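PDB 2RCI: type-2Ba cytolytic delta-endotoxin from Bacillus thuringiensis serovar israelensis, which probably kills the larvae of dipteran insects by opening pores in the epithelial cell membrane of the midgut. Local coordinates for residues I72-M77 against L170-K175; T161-K166 against D176-E181. All blocks are in the same frame, centred on the assembly; numbering follows the deposited sequence.

Contact 1: I72-M77 against L170-K175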
loop_
_atom_site.group_PDB
_atom_site.type_symbol
_atom_site.label_atom_id
_atom_site.label_comp_id
_atom_site.label_asym_id
_atom_site.label_seq_id
_atom_site.Cartn_x
_atom_site.Cartn_y
_atom_site.Cartn_z
ATOM N N ILE A 72 20.085 2.828 -1.293
ATOM C CA ILE A 72 19.568 1.660 -2.011
ATOM C C ILE A 72 19.151 2.066 -3.408
ATOM O O ILE A 72 18.686 3.203 -3.633
ATOM C CB ILE A 72 18.329 1.057 -1.258
ATOM C CG1 ILE A 72 18.006 -0.369 -1.742
ATOM C CG2 ILE A 72 17.116 2.027 -1.284
ATOM C CD1 ILE A 72 17.171 -1.114 -0.711
ATOM N N GLU A 73 19.291 1.128 -4.352
ATOM C CA GLU A 73 18.728 1.355 -5.659
ATOM C C GLU A 73 17.235 1.131 -5.566
ATOM O O GLU A 73 16.773 0.190 -4.891
ATOM C CB GLU A 73 19.336 0.423 -6.723
ATOM C CG GLU A 73 18.896 0.784 -8.128
ATOM C CD GLU A 73 19.555 -0.102 -9.188
ATOM O OE1 GLU A 73 20.797 -0.200 -9.186
ATOM O OE2 GLU A 73 18.822 -0.689 -10.014
ATOM N N VAL A 74 16.497 1.991 -6.260
ATOM C CA VAL A 74 15.034 1.971 -6.192
ATOM C C VAL A 74 14.515 0.566 -6.579
ATOM O O VAL A 74 13.665 0.019 -5.894
ATOM C CB VAL A 74 14.386 3.132 -7.000
ATOM C CG1 VAL A 74 12.845 2.922 -7.178
ATOM C CG2 VAL A 74 14.631 4.478 -6.306
ATOM N N SER A 75 15.007 -0.011 -7.685
ATOM C CA SER A 75 14.592 -1.388 -8.052
ATOM C C SER A 75 14.766 -2.433 -6.944
ATOM O O SER A 75 13.903 -3.277 -6.736
ATOM C CB SER A 75 15.386 -1.850 -9.284
ATOM O OG SER A 75 16.773 -1.925 -8.960
ATOM N N VAL A 76 15.896 -2.376 -6.239
ATOM C CA VAL A 76 16.208 -3.326 -5.151
ATOM C C VAL A 76 15.227 -3.116 -3.989
ATOM O O VAL A 76 14.735 -4.074 -3.380
ATOM C CB VAL A 76 17.689 -3.185 -4.739
ATOM C CG1 VAL A 76 18.032 -4.053 -3.536
ATOM C CG2 VAL A 76 18.576 -3.551 -5.962
ATOM N N MET A 77 14.924 -1.851 -3.714
ATOM C CA MET A 77 13.925 -1.511 -2.698
ATOM C C MET A 77 12.547 -2.083 -3.034
ATOM O O MET A 77 11.874 -2.662 -2.171
ATOM C CB MET A 77 13.816 0.002 -2.522
ATOM C CG MET A 77 12.786 0.383 -1.477
ATOM S SD MET A 77 12.947 2.097 -0.961
ATOM C CE MET A 77 12.876 2.995 -2.514
ATOM N N LEU A 170 10.651 13.879 -8.603
ATOM C CA LEU A 170 9.523 13.748 -9.523
ATOM C C LEU A 170 9.913 12.979 -10.788
ATOM O O LEU A 170 9.049 12.492 -11.534
ATOM C CB LEU A 170 8.970 15.142 -9.901
ATOM C CG LEU A 170 8.185 15.887 -8.796
ATOM C CD1 LEU A 170 7.638 17.219 -9.365
ATOM C CD2 LEU A 170 7.042 15.051 -8.227
ATOM N N PHE A 171 11.216 12.855 -10.999
ATOM C CA PHE A 171 11.739 12.135 -12.165
ATOM C C PHE A 171 12.666 10.956 -11.843
ATOM O O PHE A 171 13.316 10.390 -12.748
ATOM C CB PHE A 171 12.411 13.130 -13.110
ATOM C CG PHE A 171 11.438 14.063 -13.752
ATOM C CD1 PHE A 171 10.808 13.716 -14.938
ATOM C CD2 PHE A 171 11.081 15.257 -13.123
ATOM C CE1 PHE A 171 9.850 14.571 -15.523
ATOM C CE2 PHE A 171 10.127 16.123 -13.703
ATOM C CZ PHE A 171 9.520 15.770 -14.904
ATOM N N ILE A 172 12.729 10.582 -10.569
ATOM C CA ILE A 172 13.580 9.467 -10.161
ATOM C C ILE A 172 13.085 8.151 -10.803
ATOM O O ILE A 172 11.883 7.970 -11.025
ATOM C CB ILE A 172 13.686 9.339 -8.614
ATOM C CG1 ILE A 172 14.978 8.578 -8.232
ATOM C CG2 ILE A 172 12.454 8.687 -8.014
ATOM C CD1 ILE A 172 15.339 8.668 -6.694
ATOM N N THR A 173 14.029 7.281 -11.147
ATOM C CA THR A 173 13.711 6.022 -11.857
ATOM C C THR A 173 14.089 4.807 -11.024
ATOM O O THR A 173 14.757 4.916 -9.984
ATOM C CB THR A 173 14.429 5.906 -13.254
ATOM O OG1 THR A 173 15.816 5.596 -13.073
ATOM C CG2 THR A 173 14.270 7.221 -14.089
ATOM N N ILE A 174 13.684 3.626 -11.500
ATOM C CA ILE A 174 13.972 2.402 -10.761
ATOM C C ILE A 174 15.487 2.094 -10.735
ATOM O O ILE A 174 15.948 1.355 -9.895
ATOM C CB ILE A 174 13.160 1.193 -11.295
ATOM C CG1 ILE A 174 13.470 0.939 -12.775
ATOM C CG2 ILE A 174 11.671 1.412 -11.114
ATOM C CD1 ILE A 174 13.033 -0.466 -13.239
ATOM N N LYS A 175 16.249 2.687 -11.654
ATOM C CA LYS A 175 17.703 2.493 -11.704
ATOM C C LYS A 175 18.522 3.482 -10.863
ATOM O O LYS A 175 19.744 3.304 -10.708
ATOM C CB LYS A 175 18.197 2.485 -13.163
ATOM C CG LYS A 175 17.517 1.501 -14.062
ATOM C CD LYS A 175 17.815 0.040 -13.688
ATOM C CE LYS A 175 17.052 -0.916 -14.618
ATOM N NZ LYS A 175 17.428 -0.778 -16.072
#
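E73 stands at the N-cap position of helix 74-89, and its side chain reaches over the backbone of I174 and K175. With CG anti to the backbone N (chi1 -172°) and the chain extended beyond it, CG settles 3.5 Å from the I174 carbonyl O, while OE2 comes within 3.9 Å of CD on K175. The opposite charges do not meet: NZ of K175 lies 6.2 Å from OE2 of E73. V74, the first helical residue, points its side chain at the loop. Its CB lies 3.5 Å from the T173 O, CG1 rests alongside I174 near CA and CG2, and the other branch, CG2, meets CD1 of I172 at 4.3 Å. F110 of helix 96-110 and Y180 of strand 177-192 also pack on V74. S75 supplies the polar link, for its backbone N donates to the I174 O over 2.8 Å, in the carbonyl plane and on a lone pair, with an N-H...O angle of 147°. The S75 hydroxyl turns back instead, giving its hydrogen to OE2 of E73 at 2.6 Å from above the carboxylate plane, which helps to fix the rotation of that group. Segment 170-175 has a local bond of its own, an ST turn in which T173 OG1 accepts from the backbone N of K175. The first turn of a helix leaves its amide N-H groups without intrahelical acceptors; here a loop carbonyl serves the one on S75, and the carboxylate beside it would probably interact favourably with the helix's partly positive N-terminus.

Contact 2: T161-K166 against D176-E181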
loop_
_atom_site.group_PDB
_atom_site.type_symbol
_atom_site.label_atom_id
_atom_site.label_comp_id
_atom_site.label_asym_id
_atom_site.label_seq_id
_atom_site.Cartn_x
_atom_site.Cartn_y
_atom_site.Cartn_z
ATOM N N THR A 161 10.842 9.043 3.482
ATOM C CA THR A 161 11.775 10.178 3.553
ATOM C C THR A 161 12.974 9.829 2.677
ATOM O O THR A 161 13.543 8.758 2.796
ATOM C CB THR A 161 12.240 10.414 4.981
ATOM O OG1 THR A 161 11.098 10.727 5.804
ATOM C CG2 THR A 161 13.256 11.587 5.008
ATOM N N VAL A 162 13.360 10.739 1.797
ATOM C CA VAL A 162 14.467 10.454 0.866
ATOM C C VAL A 162 15.354 11.695 0.714
ATOM O O VAL A 162 14.841 12.820 0.708
ATOM C CB VAL A 162 13.907 9.946 -0.491
ATOM C CG1 VAL A 162 12.875 10.906 -1.071
ATOM C CG2 VAL A 162 15.029 9.629 -1.508
ATOM N N ASP A 163 16.663 11.492 0.593
ATOM C CA ASP A 163 17.612 12.622 0.533
ATOM C C ASP A 163 17.720 13.258 -0.849
ATOM O O ASP A 163 18.828 13.536 -1.337
ATOM C CB ASP A 163 18.988 12.219 1.083
ATOM C CG ASP A 163 19.726 11.194 0.194
ATOM O OD1 ASP A 163 19.072 10.443 -0.565
ATOM O OD2 ASP A 163 20.973 11.119 0.284
ATOM N N VAL A 164 16.571 13.510 -1.473
ATOM C CA VAL A 164 16.504 14.028 -2.842
ATOM C C VAL A 164 15.528 15.195 -2.853
ATOM O O VAL A 164 14.437 15.071 -2.313
ATOM C CB VAL A 164 15.998 12.949 -3.831
ATOM C CG1 VAL A 164 15.837 13.515 -5.219
ATOM C CG2 VAL A 164 16.966 11.759 -3.871
ATOM N N GLN A 165 15.886 16.325 -3.460
ATOM C CA GLN A 165 14.917 17.410 -3.447
ATOM C C GLN A 165 13.763 17.132 -4.437
ATOM O O GLN A 165 13.930 16.369 -5.418
ATOM C CB GLN A 165 15.586 18.806 -3.421
ATOM C CG GLN A 165 15.481 19.694 -4.576
ATOM C CD GLN A 165 14.128 20.313 -4.712
ATOM O OE1 GLN A 165 13.480 20.750 -3.737
ATOM N NE2 GLN A 165 13.675 20.353 -5.930
ATOM N N LYS A 166 12.574 17.622 -4.097
ATOM C CA LYS A 166 11.339 17.205 -4.802
ATOM C C LYS A 166 11.393 17.235 -6.332
ATOM O O LYS A 166 10.931 16.295 -6.989
ATOM C CB LYS A 166 10.157 18.047 -4.341
ATOM C CG LYS A 166 8.780 17.457 -4.695
ATOM C CD LYS A 166 7.718 18.558 -4.714
ATOM C CE LYS A 166 6.307 17.998 -4.698
ATOM N NZ LYS A 166 5.315 19.050 -5.141
ATOM N N ASP A 176 17.860 4.486 -10.295
ATOM C CA ASP A 176 18.523 5.474 -9.461
ATOM C C ASP A 176 18.655 4.948 -8.039
ATOM O O ASP A 176 17.913 4.045 -7.640
ATOM C CB ASP A 176 17.746 6.788 -9.446
ATOM C CG ASP A 176 17.780 7.515 -10.777
ATOM O OD1 ASP A 176 18.873 7.651 -11.376
ATOM O OD2 ASP A 176 16.707 7.971 -11.215
ATOM N N SER A 177 19.599 5.514 -7.296
ATOM C CA SER A 177 19.801 5.195 -5.892
ATOM C C SER A 177 19.680 6.477 -5.072
ATOM O O SER A 177 19.999 7.577 -5.551
ATOM C CB SER A 177 21.179 4.569 -5.647
ATOM O OG SER A 177 21.336 3.313 -6.306
ATOM N N ALA A 178 19.228 6.323 -3.840
ATOM C CA ALA A 178 19.165 7.428 -2.915
ATOM C C ALA A 178 19.065 6.852 -1.524
ATOM O O ALA A 178 18.920 5.630 -1.341
ATOM C CB ALA A 178 17.954 8.338 -3.216
ATOM N N ARG A 179 19.132 7.737 -0.534
ATOM C CA ARG A 179 19.069 7.300 0.837
ATOM C C ARG A 179 17.604 7.392 1.244
ATOM O O ARG A 179 17.023 8.498 1.297
ATOM C CB ARG A 179 19.962 8.144 1.751
ATOM C CG ARG A 179 19.969 7.626 3.177
ATOM C CD ARG A 179 21.013 8.327 4.045
ATOM N NE ARG A 179 20.756 7.989 5.435
ATOM C CZ ARG A 179 21.211 6.901 6.041
ATOM N NH1 ARG A 179 21.990 6.035 5.389
ATOM N NH2 ARG A 179 20.891 6.688 7.312
ATOM N N TYR A 180 17.022 6.211 1.441
ATOM C CA TYR A 180 15.606 6.050 1.790
ATOM C C TYR A 180 15.403 5.624 3.208
ATOM O O TYR A 180 16.088 4.706 3.717
ATOM C CB TYR A 180 14.898 5.016 0.894
ATOM C CG TYR A 180 14.467 5.565 -0.442
ATOM C CD1 TYR A 180 15.293 5.449 -1.581
ATOM C CD2 TYR A 180 13.243 6.206 -0.582
ATOM C CE1 TYR A 180 14.883 5.982 -2.816
ATOM C CE2 TYR A 180 12.822 6.713 -1.795
ATOM C CZ TYR A 180 13.651 6.600 -2.910
ATOM O OH TYR A 180 13.198 7.106 -4.097
ATOM N N GLU A 181 14.410 6.265 3.817
ATOM C CA GLU A 181 13.847 5.814 5.061
ATOM C C GLU A 181 12.356 5.536 4.816
ATOM O O GLU A 181 11.594 6.447 4.520
ATOM C CB GLU A 181 14.025 6.883 6.120
ATOM C CG GLU A 181 13.703 6.353 7.487
ATOM C CD GLU A 181 13.787 7.414 8.560
ATOM O OE1 GLU A 181 14.519 8.436 8.365
ATOM O OE2 GLU A 181 13.095 7.213 9.583
HETATM O O HOH W 1 10.416 7.693 6.725
#
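Two torsions set up this contact: V162 carries CG2 anti to its own N, over the ring of Y180, and D163 tucks CG between N and the carbonyl carbon (chi1 68°), which turns its carboxylate back to the neighbouring strand. V162 CG2 sits 3.7 Å from the ring centroid and 15° off the normal, a CH-pi contact over one face, and the same methyl touches A178 CB. V164 adds its CG2 at 3.6 Å from that CB, and L169 of helix 166-169 packs on V162, V164 and Y180 alike. The backbones pair antiparallel. T161 and E181 form a hydrogen-bonded pair, T161 N to E181 O at 2.9 Å and E181 N to T161 O at 2.8 Å, both nearly straight; V162 and Y180 follow as a non-hydrogen-bonded pair. At D163, centre of an inverse gamma turn, the pattern is altered: its N still donates to R179 O (3.1 Å), but the return bond runs from R179 N to the side-chain OD1, 2.7 Å away and 42° out of the carboxylate plane. No salt bridge forms, since R179 NE is 6.0 Å from D163 OD2. At the other end a water donates to E181 O and bonds to T161 OG1. A carboxylate thus takes over from a backbone carbonyl where strand 150-162 turns off, so that the R179 amide still has an acceptor.

How the contacts relate
Contact 1 lies at the surface and contact 2 is partly buried, yet they meet along strand 177-192, about 9 Å apart between centres. Segment 176-181 has strand 150-162 as one neighbour in the sheet and strand 71-73 as another, and probable hydrogen bonds from V74 N to D176 O and from I72 N to A178 O tie the two contacts directly. Their chemistry differs with place: 72-77 against 170-175 joins a helix start to an irregular loop through a single backbone bond and loose apolar touches, whereas 161-166 against 176-181 is antiparallel pairing that passes to a side-chain acceptor at D163, with an aromatic contact. Y180 is shared, since V74 and I172 also touch it.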